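Local coordinates for protein exotoxin 3 (Staphylococcus aureus, PDB 2Z8L) that binds the sialylated glycan sialyl Lewis X through its beta-grasp domain, as a superantigen-like toxin of the staphylococcal and streptococcal toxin family, at residues L21-E31 with K142-I153. Residues are numbered along the deposited sequence; the frame is centred on the assembly and turned at random.
Sequences LRDYYSGASKE and KELDFKLRQYLI. Unlike the reference sequence in segment 21-31: G27 (reference Arg).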
loop_
_atom_site.group_PDB
_atom_site.type_symbol
_atom_site.label_atom_id
_atom_site.label_comp_id
_atom_site.label_asym_id
_atom_site.label_seq_id
_atom_site.Cartn_x
_atom_site.Cartn_y
_atom_site.Cartn_z
ATOM N N LEU A 21 -10.941 -2.663 -11.631
ATOM C CA LEU A 21 -10.471 -2.760 -10.259
ATOM C C LEU A 21 -9.482 -3.936 -10.163
ATOM O O LEU A 21 -8.407 -3.820 -9.591
ATOM C CB LEU A 21 -11.682 -2.960 -9.352
ATOM C CG LEU A 21 -11.522 -2.988 -7.863
ATOM C CD1 LEU A 21 -10.765 -1.749 -7.427
ATOM C CD2 LEU A 21 -12.938 -3.060 -7.257
ATOM N N ARG A 22 -9.841 -5.080 -10.740
ATOM C CA ARG A 22 -8.957 -6.232 -10.747
ATOM C C ARG A 22 -7.641 -5.940 -11.479
ATOM O O ARG A 22 -6.551 -6.313 -11.022
ATOM C CB ARG A 22 -9.657 -7.451 -11.376
ATOM C CG ARG A 22 -8.842 -8.749 -11.320
ATOM C CD ARG A 22 -9.143 -9.706 -12.387
ATOM N NE ARG A 22 -8.060 -10.690 -12.507
ATOM C CZ ARG A 22 -6.916 -10.519 -13.188
ATOM N NH1 ARG A 22 -6.648 -9.398 -13.867
ATOM N NH2 ARG A 22 -6.018 -11.502 -13.201
ATOM N N ASP A 23 -7.707 -5.271 -12.613
ATOM C CA ASP A 23 -6.527 -5.096 -13.426
ATOM C C ASP A 23 -5.575 -4.110 -12.733
ATOM O O ASP A 23 -4.351 -4.252 -12.839
ATOM C CB ASP A 23 -6.886 -4.672 -14.856
ATOM C CG ASP A 23 -7.579 -5.797 -15.668
ATOM O OD1 ASP A 23 -7.664 -6.971 -15.177
ATOM O OD2 ASP A 23 -8.098 -5.507 -16.785
ATOM N N TYR A 24 -6.131 -3.129 -12.022
ATOM C CA TYR A 24 -5.320 -2.187 -11.206
ATOM C C TYR A 24 -4.462 -2.945 -10.206
ATOM O O TYR A 24 -3.268 -2.751 -10.132
ATOM C CB TYR A 24 -6.186 -1.169 -10.466
ATOM C CG TYR A 24 -5.429 -0.211 -9.589
ATOM C CD1 TYR A 24 -4.768 0.881 -10.127
ATOM C CD2 TYR A 24 -5.361 -0.374 -8.241
ATOM C CE1 TYR A 24 -4.080 1.774 -9.302
ATOM C CE2 TYR A 24 -4.704 0.521 -7.433
ATOM C CZ TYR A 24 -4.042 1.584 -7.990
ATOM O OH TYR A 24 -3.376 2.499 -7.212
ATOM N N TYR A 25 -5.084 -3.851 -9.451
ATOM C CA TYR A 25 -4.386 -4.555 -8.406
ATOM C C TYR A 25 -3.597 -5.745 -8.860
ATOM O O TYR A 25 -2.891 -6.351 -8.068
ATOM C CB TYR A 25 -5.377 -4.952 -7.295
ATOM C CG TYR A 25 -5.816 -3.820 -6.410
ATOM C CD1 TYR A 25 -4.935 -3.258 -5.501
ATOM C CD2 TYR A 25 -7.039 -3.252 -6.548
ATOM C CE1 TYR A 25 -5.287 -2.233 -4.623
ATOM C CE2 TYR A 25 -7.429 -2.229 -5.655
ATOM C CZ TYR A 25 -6.544 -1.700 -4.737
ATOM O OH TYR A 25 -6.918 -0.673 -3.887
ATOM N N SER A 26 -3.667 -6.056 -10.166
ATOM C CA SER A 26 -2.914 -7.138 -10.821
ATOM C C SER A 26 -1.733 -6.587 -11.563
ATOM O O SER A 26 -0.961 -7.350 -12.176
ATOM C CB SER A 26 -3.806 -7.859 -11.852
ATOM O OG SER A 26 -4.903 -8.419 -11.226
ATOM N N GLY A 27 -1.592 -5.265 -11.534
ATOM C CA GLY A 27 -0.605 -4.583 -12.313
ATOM C C GLY A 27 0.705 -4.379 -11.601
ATOM O O GLY A 27 0.917 -4.794 -10.471
ATOM N N ALA A 28 1.605 -3.708 -12.300
ATOM C CA ALA A 28 2.934 -3.545 -11.811
ATOM C C ALA A 28 3.030 -2.521 -10.670
ATOM O O ALA A 28 2.251 -1.561 -10.554
ATOM C CB ALA A 28 3.861 -3.134 -12.965
ATOM N N SER A 29 3.974 -2.798 -9.800
ATOM C CA SER A 29 4.347 -1.877 -8.724
ATOM C C SER A 29 5.847 -1.987 -8.477
ATOM O O SER A 29 6.480 -2.923 -8.961
ATOM C CB SER A 29 3.563 -2.223 -7.473
ATOM O OG SER A 29 3.926 -3.502 -6.969
ATOM N N LYS A 30 6.416 -0.992 -7.788
ATOM C CA LYS A 30 7.833 -1.052 -7.426
ATOM C C LYS A 30 8.130 -0.336 -6.120
ATOM O O LYS A 30 7.432 0.609 -5.758
ATOM C CB LYS A 30 8.707 -0.517 -8.552
ATOM C CG LYS A 30 8.484 0.905 -8.959
ATOM C CD LYS A 30 9.665 1.385 -9.866
ATOM C CE LYS A 30 9.366 2.657 -10.708
ATOM N NZ LYS A 30 8.113 2.569 -11.569
ATOM N N GLU A 31 9.111 -0.862 -5.383
ATOM C CA GLU A 31 9.549 -0.301 -4.096
ATOM C C GLU A 31 10.876 0.375 -4.351
ATOM O O GLU A 31 11.848 -0.302 -4.761
ATOM C CB GLU A 31 9.733 -1.420 -3.060
ATOM C CG GLU A 31 9.089 -1.226 -1.597
ATOM C CD GLU A 31 9.365 0.113 -0.816
ATOM O OE1 GLU A 31 8.341 0.753 -0.306
ATOM O OE2 GLU A 31 10.569 0.469 -0.619
ATOM N N LYS A 142 -1.070 2.066 1.705
ATOM C CA LYS A 142 -1.072 1.823 0.255
ATOM C C LYS A 142 -0.415 0.477 -0.122
ATOM O O LYS A 142 -0.985 -0.323 -0.884
ATOM C CB LYS A 142 -0.319 2.916 -0.430
ATOM C CG LYS A 142 -0.271 2.809 -1.944
ATOM C CD LYS A 142 0.714 3.799 -2.568
ATOM C CE LYS A 142 0.786 3.798 -4.094
ATOM N NZ LYS A 142 -0.514 4.313 -4.612
ATOM N N GLU A 143 0.779 0.258 0.383
ATOM C CA GLU A 143 1.515 -0.971 0.122
ATOM C C GLU A 143 0.827 -2.199 0.655
ATOM O O GLU A 143 0.712 -3.173 -0.052
ATOM C CB GLU A 143 2.948 -0.854 0.655
ATOM C CG GLU A 143 3.795 -2.027 0.202
ATOM C CD GLU A 143 5.273 -1.896 0.501
ATOM O OE1 GLU A 143 5.787 -0.830 0.958
ATOM O OE2 GLU A 143 5.952 -2.949 0.254
ATOM N N LEU A 144 0.358 -2.137 1.890
ATOM C CA LEU A 144 -0.331 -3.307 2.426
ATOM C C LEU A 144 -1.579 -3.630 1.617
ATOM O O LEU A 144 -1.803 -4.795 1.220
ATOM C CB LEU A 144 -0.711 -3.003 3.868
ATOM C CG LEU A 144 0.319 -3.256 4.915
ATOM C CD1 LEU A 144 -0.233 -2.689 6.212
ATOM C CD2 LEU A 144 0.418 -4.833 4.945
ATOM N N ASP A 145 -2.410 -2.622 1.359
ATOM C CA ASP A 145 -3.649 -2.799 0.555
ATOM C C ASP A 145 -3.298 -3.451 -0.771
ATOM O O ASP A 145 -3.879 -4.471 -1.152
ATOM C CB ASP A 145 -4.349 -1.420 0.385
ATOM C CG ASP A 145 -5.511 -1.416 -0.623
ATOM O OD1 ASP A 145 -6.547 -1.989 -0.264
ATOM O OD2 ASP A 145 -5.376 -0.852 -1.743
ATOM N N PHE A 146 -2.332 -2.903 -1.467
ATOM C CA PHE A 146 -2.014 -3.368 -2.807
ATOM C C PHE A 146 -1.482 -4.805 -2.815
ATOM O O PHE A 146 -1.955 -5.674 -3.563
ATOM C CB PHE A 146 -1.025 -2.425 -3.455
ATOM C CG PHE A 146 -0.852 -2.658 -4.946
ATOM C CD1 PHE A 146 0.051 -3.582 -5.441
ATOM C CD2 PHE A 146 -1.604 -1.927 -5.864
ATOM C CE1 PHE A 146 0.163 -3.767 -6.829
ATOM C CE2 PHE A 146 -1.501 -2.123 -7.195
ATOM C CZ PHE A 146 -0.631 -3.069 -7.690
ATOM N N LYS A 147 -0.484 -5.045 -1.961
ATOM C CA LYS A 147 0.084 -6.368 -1.912
ATOM C C LYS A 147 -0.912 -7.451 -1.428
ATOM O O LYS A 147 -0.871 -8.610 -1.924
ATOM C CB LYS A 147 1.308 -6.329 -1.062
ATOM C CG LYS A 147 2.392 -5.568 -1.769
ATOM C CD LYS A 147 3.682 -5.726 -1.085
ATOM C CE LYS A 147 4.860 -5.382 -2.061
ATOM N NZ LYS A 147 6.147 -5.099 -1.312
ATOM N N LEU A 148 -1.734 -7.150 -0.432
ATOM C CA LEU A 148 -2.691 -8.149 0.049
ATOM C C LEU A 148 -3.757 -8.421 -0.990
ATOM O O LEU A 148 -4.085 -9.566 -1.232
ATOM C CB LEU A 148 -3.315 -7.679 1.340
ATOM C CG LEU A 148 -2.436 -7.574 2.610
ATOM C CD1 LEU A 148 -3.157 -6.862 3.746
ATOM C CD2 LEU A 148 -1.894 -8.955 3.069
ATOM N N ARG A 149 -4.292 -7.390 -1.654
ATOM C CA ARG A 149 -5.234 -7.655 -2.783
ATOM C C ARG A 149 -4.595 -8.443 -3.910
ATOM O O ARG A 149 -5.223 -9.375 -4.425
ATOM C CB ARG A 149 -5.877 -6.389 -3.358
ATOM C CG ARG A 149 -6.679 -5.582 -2.314
ATOM C CD ARG A 149 -7.621 -4.652 -2.987
ATOM N NE ARG A 149 -7.929 -3.526 -2.155
ATOM C CZ ARG A 149 -8.979 -2.738 -2.292
ATOM N NH1 ARG A 149 -9.873 -2.977 -3.233
ATOM N NH2 ARG A 149 -9.087 -1.705 -1.473
ATOM N N GLN A 150 -3.370 -8.079 -4.312
ATOM C CA GLN A 150 -2.720 -8.811 -5.371
ATOM C C GLN A 150 -2.563 -10.309 -5.015
ATOM O O GLN A 150 -2.795 -11.149 -5.839
ATOM C CB GLN A 150 -1.381 -8.159 -5.705
ATOM C CG GLN A 150 -0.759 -8.719 -6.968
ATOM C CD GLN A 150 0.260 -7.797 -7.586
ATOM O OE1 GLN A 150 1.463 -7.919 -7.287
ATOM N NE2 GLN A 150 -0.195 -6.877 -8.466
ATOM N N TYR A 151 -2.212 -10.592 -3.763
ATOM C CA TYR A 151 -2.073 -11.977 -3.283
ATOM C C TYR A 151 -3.435 -12.694 -3.364
ATOM O O TYR A 151 -3.535 -13.840 -3.780
ATOM C CB TYR A 151 -1.582 -11.994 -1.872
ATOM C CG TYR A 151 -1.489 -13.346 -1.261
ATOM C CD1 TYR A 151 -0.392 -14.146 -1.513
ATOM C CD2 TYR A 151 -2.477 -13.815 -0.429
ATOM C CE1 TYR A 151 -0.317 -15.429 -0.978
ATOM C CE2 TYR A 151 -2.418 -15.087 0.123
ATOM C CZ TYR A 151 -1.330 -15.884 -0.152
ATOM O OH TYR A 151 -1.279 -17.137 0.398
ATOM N N LEU A 152 -4.501 -12.000 -2.964
ATOM C CA LEU A 152 -5.836 -12.603 -2.996
ATOM C C LEU A 152 -6.379 -12.825 -4.407
ATOM O O LEU A 152 -7.140 -13.774 -4.671
ATOM C CB LEU A 152 -6.819 -11.772 -2.145
ATOM C CG LEU A 152 -6.535 -11.677 -0.650
ATOM C CD1 LEU A 152 -7.475 -10.643 -0.051
ATOM C CD2 LEU A 152 -6.657 -13.058 0.012
ATOM N N ILE A 153 -6.008 -11.945 -5.352
ATOM C CA ILE A 153 -6.387 -12.110 -6.723
ATOM C C ILE A 153 -5.693 -13.333 -7.315
ATOM O O ILE A 153 -6.331 -14.133 -8.026
ATOM C CB ILE A 153 -6.067 -10.849 -7.539
ATOM C CG1 ILE A 153 -7.031 -9.726 -7.151
ATOM C CG2 ILE A 153 -6.210 -11.109 -9.052
ATOM C CD1 ILE A 153 -6.499 -8.274 -7.540
HETATM O O HOH W 1 -2.047 1.952 -4.809
HETATM O O HOH W 2 2.929 -5.593 -8.491
#
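Y25 and Q150 bring the two backbones closest, CA atoms 5.5 Å apart, where helix 21-25 crosses helix 142-153 at -110°, the axes 9.8 Å apart. The Y25 ring is sandwiched: R149 CD lies over the centre of one face, 3.5 Å from the ring centroid in a CH-pi contact, and Y24 CD2 covers the opposite face. On the same face as CD, the R149 guanidinium lies nearly parallel over the hydroxyl end of the ring, Y25 OH facing the centre of the guanidinium. That hydroxyl donates to the syn lone pair of D145 OD2 (OH to OD2 2.6 Å). D145 OD1 meanwhile takes both NE and NH2 of R149, a side-on grip that fixes carboxylate and guanidinium together. The chi1 of F146 (-168°), CG opposite the backbone N, carries its ring to the tyrosines, where it sets its edge to the Y24 face in an offset edge-to-face pair and meets Y25 obliquely, completing an aromatic cluster. Q150 ties down the backbone of residues 25-27: NE2 donates to Y25 O (2.8 Å) from above the carbonyl plane and to G27 O (3.1 Å) on a lone pair. One water links G27 O, S29 OG and Q150 OE1. I153 CD1 packs on Y25 CB at 3.5 Å, while its CG2 reaches S26 OG and the R22 side chain. Backbone N of L186 also bonds the Y25 hydroxyl, and R149 NH1 reaches the carbonyl of K184, a residue of the glycan pocket. The contact joins the N-terminal helix and the lead into OB-fold strand 30-33 to the beta-grasp helix 141-155, whose L148 and L152 pack on strands 114-121 and 200-207.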